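Local coordinates for cytidylate kinase-like family protein (Eubacterium ventriosum, PDB 3FDI) that is of unknown experimental function but, as a cytidylate kinase-like member of the P-loop NTPase clan, probably binds nucleotide and transfers phosphate to a nucleoside monophosphate, at residues B[132-137]-B[147-152]; B[12-17]-B[166-171]. All blocks are in the same frame, centred on the assembly; numbering follows the deposited sequence.

Contact 1. Residues B[132-137]-B[147-152]; sequences KRVMER and NMMKKM. With SO4 (sulfate ion), chain G.
The guanidinium of Arg137 meets the sulfate of chain G edge-on, with sulfate O4 lying in its plane, and makes a cation-pi contact with the Phe15 ring of the P-loop. Two N-H groups reach two different oxygens: NH1 of Arg137 donates to sulfate O4 at 2.6 Å, NH2 to O2 at 3.1 Å. Both bonds are bent, with N-H...O angles of 152° and 142°, and the two-point grip fixes the rotation of the group. Backbone N-H groups of Gly16, Gly18, Gly19 and His20 hold the same anion, so this P-loop NTPase fold presents a site consistent with a nucleotide phosphate, although the ion itself probably came from the crystallisation liquor. Arg137 extends from the helix with CG anti to the backbone N (chi1 163°) and bends at chi3, which brings its head round to the anion. Arg133, one turn earlier, gives NE to the carbonyl of Gly16, tying helix 127-138 to the loop.

The helices themselves, 127-138 and 142-163, meet through a small, wholly apolar patch with no hydrogen bond between the two segments. Val134 is its centre: its two methyls part to serve two neighbouring selenomethionines, labelled residues in place of methionine. Met149 crosses Val134 obliquely, its CG nearest the valine, the selenium only a little farther off, and the bend at chi3 carries the terminal methyl away. Phe15 packs against both Val134 and Met149, closing the patch from the loop side. Beyond it, Met148 and Lys151 face a second subunit, where Lys151 NZ is hydrogen-bonded to carbonyls of Phe64 and Ile67. Within the patch, Val134 CG1 lies 4.4 Å from Met148 CE, and Val134 CG2 lies 4.0 Å from Met149 CG.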
ATOM      1  N   LYS B 132     -10.443 -23.271  10.126  1.00 43.48           N
ATOM      2  CA  LYS B 132     -11.022 -24.312  10.952  1.00 43.72           C
ATOM      3  C   LYS B 132     -11.837 -23.599  12.018  1.00 43.66           C
ATOM      4  O   LYS B 132     -13.015 -23.901  12.199  1.00 43.73           O
ATOM      5  CB  LYS B 132      -9.956 -25.267  11.536  1.00 44.13           C
ATOM      6  CG  LYS B 132      -9.953 -26.710  10.903  1.00 45.89           C
ATOM      7  CD  LYS B 132      -8.601 -27.431  11.006  1.00 48.19           C
ATOM      8  CE  LYS B 132      -7.488 -26.672  10.247  1.00 49.58           C
ATOM      9  NZ  LYS B 132      -6.214 -27.428  10.130  1.00 51.38           N
ATOM     10  N   ARG B 133     -11.254 -22.595  12.674  1.00 43.52           N
ATOM     11  CA  ARG B 133     -11.970 -21.934  13.781  1.00 43.51           C
ATOM     12  C   ARG B 133     -13.268 -21.296  13.301  1.00 43.22           C
ATOM     13  O   ARG B 133     -14.279 -21.399  13.986  1.00 42.73           O
ATOM     14  CB  ARG B 133     -11.094 -20.911  14.537  1.00 43.52           C
ATOM     15  CG  ARG B 133     -11.909 -19.892  15.382  1.00 44.64           C
ATOM     16  CD  ARG B 133     -11.107 -19.187  16.462  1.00 46.77           C
ATOM     17  NE  ARG B 133      -9.684 -19.438  16.318  1.00 50.23           N
ATOM     18  CZ  ARG B 133      -8.924 -20.093  17.190  1.00 53.12           C
ATOM     19  NH1 ARG B 133      -7.637 -20.262  16.906  1.00 54.09           N
ATOM     20  NH2 ARG B 133      -9.421 -20.558  18.346  1.00 54.92           N
ATOM     21  N   VAL B 134     -13.225 -20.652  12.130  1.00 43.24           N
ATOM     22  CA  VAL B 134     -14.396 -19.978  11.542  1.00 43.30           C
ATOM     23  C   VAL B 134     -15.544 -20.951  11.116  1.00 44.42           C
ATOM     24  O   VAL B 134     -16.719 -20.705  11.421  1.00 43.77           O
ATOM     25  CB  VAL B 134     -13.979 -19.090  10.323  1.00 42.60           C
ATOM     26  CG1 VAL B 134     -15.187 -18.543   9.590  1.00 40.77           C
ATOM     27  CG2 VAL B 134     -13.036 -17.919  10.780  1.00 43.20           C
HETATM   28  N   MSE B 135     -15.213 -22.013  10.380  1.00 45.69           N
HETATM   29  CA  MSE B 135     -16.232 -23.028  10.002  1.00 47.34           C
HETATM   30  C   MSE B 135     -16.962 -23.576  11.223  1.00 48.40           C
HETATM   31  O   MSE B 135     -18.190 -23.639  11.255  1.00 48.84           O
HETATM   32  CB  MSE B 135     -15.587 -24.202   9.267  1.00 47.04           C
HETATM   33  CG  MSE B 135     -14.938 -23.822   7.962  1.00 46.83           C
HETATM   34 SE   MSE B 135     -13.912 -25.329   7.361  1.00 50.77          SE
HETATM   35  CE  MSE B 135     -15.441 -26.545   6.926  1.00 42.42           C
ATOM     36  N   GLU B 136     -16.169 -23.961  12.214  1.00 50.04           N
ATOM     37  CA  GLU B 136     -16.653 -24.448  13.491  1.00 51.47           C
ATOM     38  C   GLU B 136     -17.461 -23.412  14.227  1.00 51.74           C
ATOM     39  O   GLU B 136     -18.448 -23.755  14.848  1.00 51.85           O
ATOM     40  CB  GLU B 136     -15.481 -24.873  14.386  1.00 52.17           C
ATOM     41  CG  GLU B 136     -15.899 -25.690  15.637  1.00 54.91           C
ATOM     42  CD  GLU B 136     -14.722 -26.474  16.278  1.00 59.51           C
ATOM     43  OE1 GLU B 136     -13.696 -26.733  15.601  1.00 61.85           O
ATOM     44  OE2 GLU B 136     -14.818 -26.838  17.477  1.00 63.89           O
ATOM     45  N   ARG B 137     -17.026 -22.154  14.195  1.00 52.19           N
ATOM     46  CA  ARG B 137     -17.736 -21.095  14.895  1.00 52.51           C
ATOM     47  C   ARG B 137     -19.044 -20.818  14.178  1.00 52.41           C
ATOM     48  O   ARG B 137     -20.071 -20.717  14.818  1.00 52.05           O
ATOM     49  CB  ARG B 137     -16.893 -19.813  14.987  1.00 53.16           C
ATOM     50  CG  ARG B 137     -17.689 -18.538  15.333  1.00 54.35           C
ATOM     51  CD  ARG B 137     -16.894 -17.266  14.961  1.00 53.64           C
ATOM     52  NE  ARG B 137     -15.606 -17.315  15.615  1.00 52.54           N
ATOM     53  CZ  ARG B 137     -14.542 -16.572  15.310  1.00 48.95           C
ATOM     54  NH1 ARG B 137     -13.439 -16.746  16.013  1.00 48.06           N
ATOM     55  NH2 ARG B 137     -14.564 -15.673  14.328  1.00 49.98           N
ATOM     56  N   ASN B 147     -14.142 -16.687   2.416  1.00 45.02           N
ATOM     57  CA  ASN B 147     -14.761 -15.463   1.946  1.00 44.59           C
ATOM     58  C   ASN B 147     -15.081 -14.561   3.095  1.00 44.36           C
ATOM     59  O   ASN B 147     -14.787 -13.404   3.045  1.00 44.73           O
ATOM     60  CB  ASN B 147     -16.040 -15.780   1.177  1.00 44.15           C
ATOM     61  CG  ASN B 147     -15.755 -16.305  -0.204  1.00 44.77           C
ATOM     62  OD1 ASN B 147     -14.649 -16.157  -0.714  1.00 46.24           O
ATOM     63  ND2 ASN B 147     -16.750 -16.906  -0.830  1.00 46.73           N
HETATM   64  N   MSE B 148     -15.693 -15.091   4.139  1.00 44.61           N
HETATM   65  CA  MSE B 148     -15.904 -14.290   5.342  1.00 44.95           C
HETATM   66  C   MSE B 148     -14.613 -13.674   5.869  1.00 43.16           C
HETATM   67  O   MSE B 148     -14.582 -12.510   6.255  1.00 43.95           O
HETATM   68  CB  MSE B 148     -16.517 -15.146   6.423  1.00 45.40           C
HETATM   69  CG  MSE B 148     -17.995 -15.122   6.382  1.00 49.49           C
HETATM   70 SE   MSE B 148     -18.539 -16.368   7.712  0.80 57.45          SE
HETATM   71  CE  MSE B 148     -18.326 -17.958   6.600  1.00 55.48           C
HETATM   72  N   MSE B 149     -13.549 -14.450   5.883  1.00 41.64           N
HETATM   73  CA  MSE B 149     -12.305 -13.980   6.464  1.00 41.55           C
HETATM   74  C   MSE B 149     -11.828 -12.767   5.660  1.00 41.37           C
HETATM   75  O   MSE B 149     -11.549 -11.729   6.226  1.00 41.00           O
HETATM   76  CB  MSE B 149     -11.237 -15.090   6.498  1.00 41.23           C
HETATM   77  CG  MSE B 149     -11.449 -16.132   7.608  1.00 41.19           C
HETATM   78 SE   MSE B 149     -10.593 -17.812   7.170  0.80 42.21          SE
HETATM   79  CE  MSE B 149      -8.883 -17.083   6.764  1.00 36.08           C
ATOM     80  N   LYS B 150     -11.830 -12.886   4.336  1.00 41.21           N
ATOM     81  CA  LYS B 150     -11.385 -11.794   3.469  1.00 41.28           C
ATOM     82  C   LYS B 150     -12.293 -10.546   3.547  1.00 40.55           C
ATOM     83  O   LYS B 150     -11.832  -9.417   3.396  1.00 40.29           O
ATOM     84  CB  LYS B 150     -11.254 -12.322   2.037  1.00 42.11           C
ATOM     85  CG  LYS B 150     -11.360 -11.314   0.897  1.00 44.64           C
ATOM     86  CD  LYS B 150     -11.571 -12.109  -0.382  1.00 47.85           C
ATOM     87  CE  LYS B 150     -11.620 -11.207  -1.593  1.00 50.66           C
ATOM     88  NZ  LYS B 150     -12.065 -11.940  -2.813  1.00 50.61           N
ATOM     89  N   LYS B 151     -13.573 -10.733   3.795  1.00 39.50           N
ATOM     90  CA  LYS B 151     -14.475  -9.592   3.844  1.00 39.65           C
ATOM     91  C   LYS B 151     -14.318  -8.782   5.124  1.00 39.09           C
ATOM     92  O   LYS B 151     -14.234  -7.561   5.104  1.00 39.74           O
ATOM     93  CB  LYS B 151     -15.923 -10.055   3.724  1.00 39.70           C
ATOM     94  CG  LYS B 151     -16.883  -8.902   3.539  1.00 39.38           C
ATOM     95  CD  LYS B 151     -17.825  -9.207   2.451  1.00 40.84           C
ATOM     96  CE  LYS B 151     -18.791  -8.070   2.151  1.00 40.73           C
ATOM     97  NZ  LYS B 151     -19.994  -8.600   1.370  1.00 37.79           N
HETATM   98  N   MSE B 152     -14.254  -9.493   6.226  1.00 38.72           N
HETATM   99  CA  MSE B 152     -14.137  -8.894   7.520  1.00 38.63           C
HETATM  100  C   MSE B 152     -12.807  -8.216   7.678  1.00 38.92           C
HETATM  101  O   MSE B 152     -12.751  -7.087   8.179  1.00 39.43           O
HETATM  102  CB  MSE B 152     -14.264  -9.967   8.569  1.00 38.61           C
HETATM  103  CG  MSE B 152     -15.615 -10.616   8.623  1.00 39.23           C
HETATM  104 SE   MSE B 152     -17.034  -9.409   9.139  0.70 41.63          SE
HETATM  105  CE  MSE B 152     -16.218  -8.445  10.620  1.00 36.24           C
TER
HETATM  106  S   SO4 G2006     -11.526 -13.708  16.070  1.00 47.52           S
HETATM  107  O1  SO4 G2006     -11.991 -13.137  17.337  1.00 47.44           O
HETATM  108  O2  SO4 G2006     -12.449 -13.437  14.971  1.00 42.90           O
HETATM  109  O3  SO4 G2006     -10.257 -12.979  15.862  1.00 45.66           O
HETATM  110  O4  SO4 G2006     -11.327 -15.179  16.257  1.00 43.74           O

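Contact 2. Residues B[12-17]-B[166-171]; sequences GREFGS and SKWGDS. With SO4 (sulfate ion), chain G; SO4 (sulfate ion), chain F.
The carbonyl oxygen of Glu14 is gripped twice by Ser17: OG of Ser17 donates to Glu14 O at 2.7 Å, in the carbonyl plane, and Ser17 N closes the type II turn on Glu14 O at 3.1 Å. This turn forms part of the P-loop, which follows strand 8-13. Gly16 occupies its left-handed position (phi 83°), where a side chain would collide with the preceding carbonyl, and Gly16 N points at O2 of the chain G sulfate, 3.0 Å away and nearly straight at 162°. Arg13 runs past that anion to a second one: Arg13 NH2 donates to O2 of the chain F sulfate at 2.6 Å, and Arg13 NH1 donates to O3 of the same sulfate at 3.3 Å. Arg106 NE is a further donor to it. An alanine at Arg13 would remove this guanidinium, and the chain F anion would probably be left with much weaker neutralisation and a looser hold.

Across from the turn stands Trp168, from the loop 166-171, packed edge-to-face on Phe122. With CG anti to the backbone N (chi1 -177°), the indole reaches out to the strand end. Its six-membered ring nears the aliphatic part of Glu14, whose OE1 is in turn bound by Lys130 and by Gly125 N. The closest approach is at the ring edge, near its plane, Trp168 CZ2 lying 3.5 Å from Arg13 O.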
ATOM      1  N   GLY B  12      -5.978  -5.704  18.246  1.00 34.65           N
ATOM      2  CA  GLY B  12      -6.429  -5.871  16.882  1.00 34.64           C
ATOM      3  C   GLY B  12      -6.277  -7.329  16.485  1.00 35.06           C
ATOM      4  O   GLY B  12      -5.658  -8.115  17.185  1.00 34.09           O
ATOM      5  N   ARG B  13      -6.820  -7.699  15.334  1.00 35.79           N
ATOM      6  CA  ARG B  13      -6.913  -9.087  14.980  1.00 36.97           C
ATOM      7  C   ARG B  13      -7.449  -9.322  13.547  1.00 37.04           C
ATOM      8  O   ARG B  13      -8.266  -8.528  13.018  1.00 37.86           O
ATOM      9  CB  ARG B  13      -7.825  -9.829  15.989  1.00 38.18           C
ATOM     10  CG  ARG B  13      -9.323  -9.882  15.558  1.00 40.69           C
ATOM     11  CD  ARG B  13     -10.365  -9.076  16.342  1.00 44.87           C
ATOM     12  NE  ARG B  13     -10.494  -7.710  15.912  1.00 46.70           N
ATOM     13  CZ  ARG B  13     -11.608  -6.970  15.860  1.00 45.61           C
ATOM     14  NH1 ARG B  13     -12.795  -7.438  16.196  1.00 44.34           N
ATOM     15  NH2 ARG B  13     -11.510  -5.693  15.453  1.00 45.57           N
ATOM     16  N   GLU B  14      -6.981 -10.415  12.947  1.00 36.62           N
ATOM     17  CA  GLU B  14      -7.579 -10.977  11.744  1.00 36.46           C
ATOM     18  C   GLU B  14      -8.760 -11.821  12.172  1.00 36.61           C
ATOM     19  O   GLU B  14      -8.717 -12.487  13.222  1.00 36.31           O
ATOM     20  CB  GLU B  14      -6.610 -11.916  11.027  1.00 36.53           C
ATOM     21  CG  GLU B  14      -5.325 -11.304  10.680  1.00 36.10           C
ATOM     22  CD  GLU B  14      -4.403 -12.257   9.939  1.00 37.97           C
ATOM     23  OE1 GLU B  14      -4.405 -13.474  10.251  1.00 38.67           O
ATOM     24  OE2 GLU B  14      -3.642 -11.774   9.073  1.00 40.81           O
ATOM     25  N   PHE B  15      -9.783 -11.843  11.325  1.00 36.81           N
ATOM     26  CA  PHE B  15     -10.980 -12.598  11.582  1.00 36.10           C
ATOM     27  C   PHE B  15     -10.634 -14.063  11.578  1.00 36.62           C
ATOM     28  O   PHE B  15      -9.915 -14.537  10.676  1.00 36.78           O
ATOM     29  CB  PHE B  15     -11.971 -12.351  10.489  1.00 36.68           C
ATOM     30  CG  PHE B  15     -13.316 -12.982  10.746  1.00 37.29           C
ATOM     31  CD1 PHE B  15     -14.177 -12.428  11.700  1.00 36.63           C
ATOM     32  CD2 PHE B  15     -13.726 -14.113  10.038  1.00 35.23           C
ATOM     33  CE1 PHE B  15     -15.426 -12.987  11.941  1.00 35.24           C
ATOM     34  CE2 PHE B  15     -14.993 -14.660  10.260  1.00 36.05           C
ATOM     35  CZ  PHE B  15     -15.841 -14.099  11.199  1.00 34.70           C
ATOM     36  N   GLY B  16     -11.118 -14.760  12.599  1.00 35.41           N
ATOM     37  CA  GLY B  16     -10.791 -16.150  12.794  1.00 35.10           C
ATOM     38  C   GLY B  16      -9.484 -16.503  13.506  1.00 34.45           C
ATOM     39  O   GLY B  16      -9.181 -17.686  13.640  1.00 34.11           O
ATOM     40  N   SER B  17      -8.722 -15.512  13.987  1.00 33.42           N
ATOM     41  CA  SER B  17      -7.382 -15.788  14.504  1.00 32.57           C
ATOM     42  C   SER B  17      -7.344 -16.267  15.913  1.00 32.60           C
ATOM     43  O   SER B  17      -6.290 -16.737  16.362  1.00 32.89           O
ATOM     44  CB  SER B  17      -6.533 -14.553  14.471  1.00 32.67           C
ATOM     45  OG  SER B  17      -7.153 -13.519  15.194  1.00 32.46           O
ATOM     46  N   SER B 166      -1.615   5.354  10.602  1.00 43.50           N
ATOM     47  CA  SER B 166      -0.915   4.058  10.671  1.00 43.82           C
ATOM     48  C   SER B 166      -1.756   2.954   9.961  1.00 43.27           C
ATOM     49  O   SER B 166      -2.957   3.112   9.711  1.00 42.76           O
ATOM     50  CB  SER B 166      -0.736   3.668  12.137  1.00 43.10           C
ATOM     51  OG  SER B 166      -2.067   3.516  12.652  1.00 46.63           O
ATOM     52  N   LYS B 167      -1.112   1.832   9.671  1.00 42.83           N
ATOM     53  CA  LYS B 167      -1.713   0.809   8.807  1.00 42.28           C
ATOM     54  C   LYS B 167      -2.123  -0.424   9.592  1.00 40.22           C
ATOM     55  O   LYS B 167      -1.331  -1.002  10.354  1.00 40.71           O
ATOM     56  CB  LYS B 167      -0.713   0.404   7.706  1.00 42.23           C
ATOM     57  CG  LYS B 167      -0.346   1.552   6.752  1.00 45.58           C
ATOM     58  CD  LYS B 167      -1.512   2.019   5.906  1.00 46.15           C
ATOM     59  CE  LYS B 167      -1.243   3.337   5.164  1.00 47.49           C
ATOM     60  NZ  LYS B 167      -2.562   3.855   4.578  1.00 48.38           N
ATOM     61  N   TRP B 168      -3.372  -0.806   9.414  1.00 39.31           N
ATOM     62  CA  TRP B 168      -3.921  -2.010  10.011  1.00 38.62           C
ATOM     63  C   TRP B 168      -3.031  -3.213   9.694  1.00 38.58           C
ATOM     64  O   TRP B 168      -2.738  -3.460   8.551  1.00 38.56           O
ATOM     65  CB  TRP B 168      -5.282  -2.289   9.434  1.00 37.63           C
ATOM     66  CG  TRP B 168      -5.962  -3.463  10.045  1.00 36.24           C
ATOM     67  CD1 TRP B 168      -6.654  -3.476  11.206  1.00 36.89           C
ATOM     68  CD2 TRP B 168      -6.056  -4.785   9.510  1.00 34.85           C
ATOM     69  NE1 TRP B 168      -7.173  -4.727  11.438  1.00 37.02           N
ATOM     70  CE2 TRP B 168      -6.823  -5.546  10.407  1.00 34.57           C
ATOM     71  CE3 TRP B 168      -5.569  -5.397   8.354  1.00 40.20           C
ATOM     72  CZ2 TRP B 168      -7.121  -6.883  10.195  1.00 37.15           C
ATOM     73  CZ3 TRP B 168      -5.889  -6.739   8.118  1.00 37.69           C
ATOM     74  CH2 TRP B 168      -6.641  -7.465   9.053  1.00 39.55           C
ATOM     75  N   GLY B 169      -2.630  -3.953  10.698  1.00 37.96           N
ATOM     76  CA  GLY B 169      -1.845  -5.169  10.471  1.00 39.02           C
ATOM     77  C   GLY B 169      -0.337  -5.002  10.262  1.00 38.84           C
ATOM     78  O   GLY B 169       0.364  -5.988  10.178  1.00 38.93           O
ATOM     79  N   ASP B 170       0.145  -3.772  10.138  1.00 38.45           N
ATOM     80  CA  ASP B 170       1.564  -3.494  10.012  1.00 40.70           C
ATOM     81  C   ASP B 170       2.210  -3.648  11.398  1.00 39.28           C
ATOM     82  O   ASP B 170       1.661  -3.167  12.357  1.00 39.95           O
ATOM     83  CB  ASP B 170       1.750  -2.042   9.486  1.00 41.82           C
ATOM     84  CG  ASP B 170       3.235  -1.644   9.328  1.00 48.98           C
ATOM     85  OD1 ASP B 170       4.048  -2.522   9.170  1.00 52.87           O
ATOM     86  OD2 ASP B 170       3.591  -0.431   9.334  1.00 61.26           O
ATOM     87  N   SER B 171       3.369  -4.310  11.535  1.00 38.77           N
ATOM     88  CA  SER B 171       3.977  -4.484  12.874  1.00 37.02           C
ATOM     89  C   SER B 171       4.215  -3.139  13.599  1.00 36.40           C
ATOM     90  O   SER B 171       4.155  -3.061  14.836  1.00 36.32           O
ATOM     91  CB  SER B 171       5.302  -5.239  12.753  1.00 38.99           C
ATOM     92  OG  SER B 171       6.260  -4.492  11.976  1.00 36.54           O
TER
HETATM   93  S   SO4 G2006     -11.526 -13.708  16.070  1.00 47.52           S
HETATM   94  O1  SO4 G2006     -11.991 -13.137  17.337  1.00 47.44           O
HETATM   95  O2  SO4 G2006     -12.449 -13.437  14.971  1.00 42.90           O
HETATM   96  O3  SO4 G2006     -10.257 -12.979  15.862  1.00 45.66           O
HETATM   97  O4  SO4 G2006     -11.327 -15.179  16.257  1.00 43.74           O
HETATM   98  S   SO4 F2005     -14.118  -3.476  15.193  1.00 52.28           S
HETATM   99  O1  SO4 F2005     -14.009  -2.373  16.135  1.00 51.02           O
HETATM  100  O2  SO4 F2005     -12.779  -3.594  14.603  1.00 51.58           O
HETATM  101  O3  SO4 F2005     -14.557  -4.690  15.859  1.00 49.16           O
HETATM  102  O4  SO4 F2005     -15.154  -3.122  14.191  1.00 55.59           O

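How the contacts relate
Both contacts are buried and small, but contact 2 sits nearer the middle of the chain, about 8 Å from its centre against 18 Å for contact 1. Contact 1 joins two successive helices by purely apolar side chains; contact 2 joins the end of a central strand to a distant loop through one indole, and along the chain contact 1 is nested inside the loop it closes. Their centres are about 15 Å apart, yet they meet at the P-loop, where Gly16 CA packs on Val134 CG2 at 3.5 Å. Both reach the chain G sulfate: contact 2 brings a backbone N-H, contact 1 a charged side chain. A different subunit flanks each.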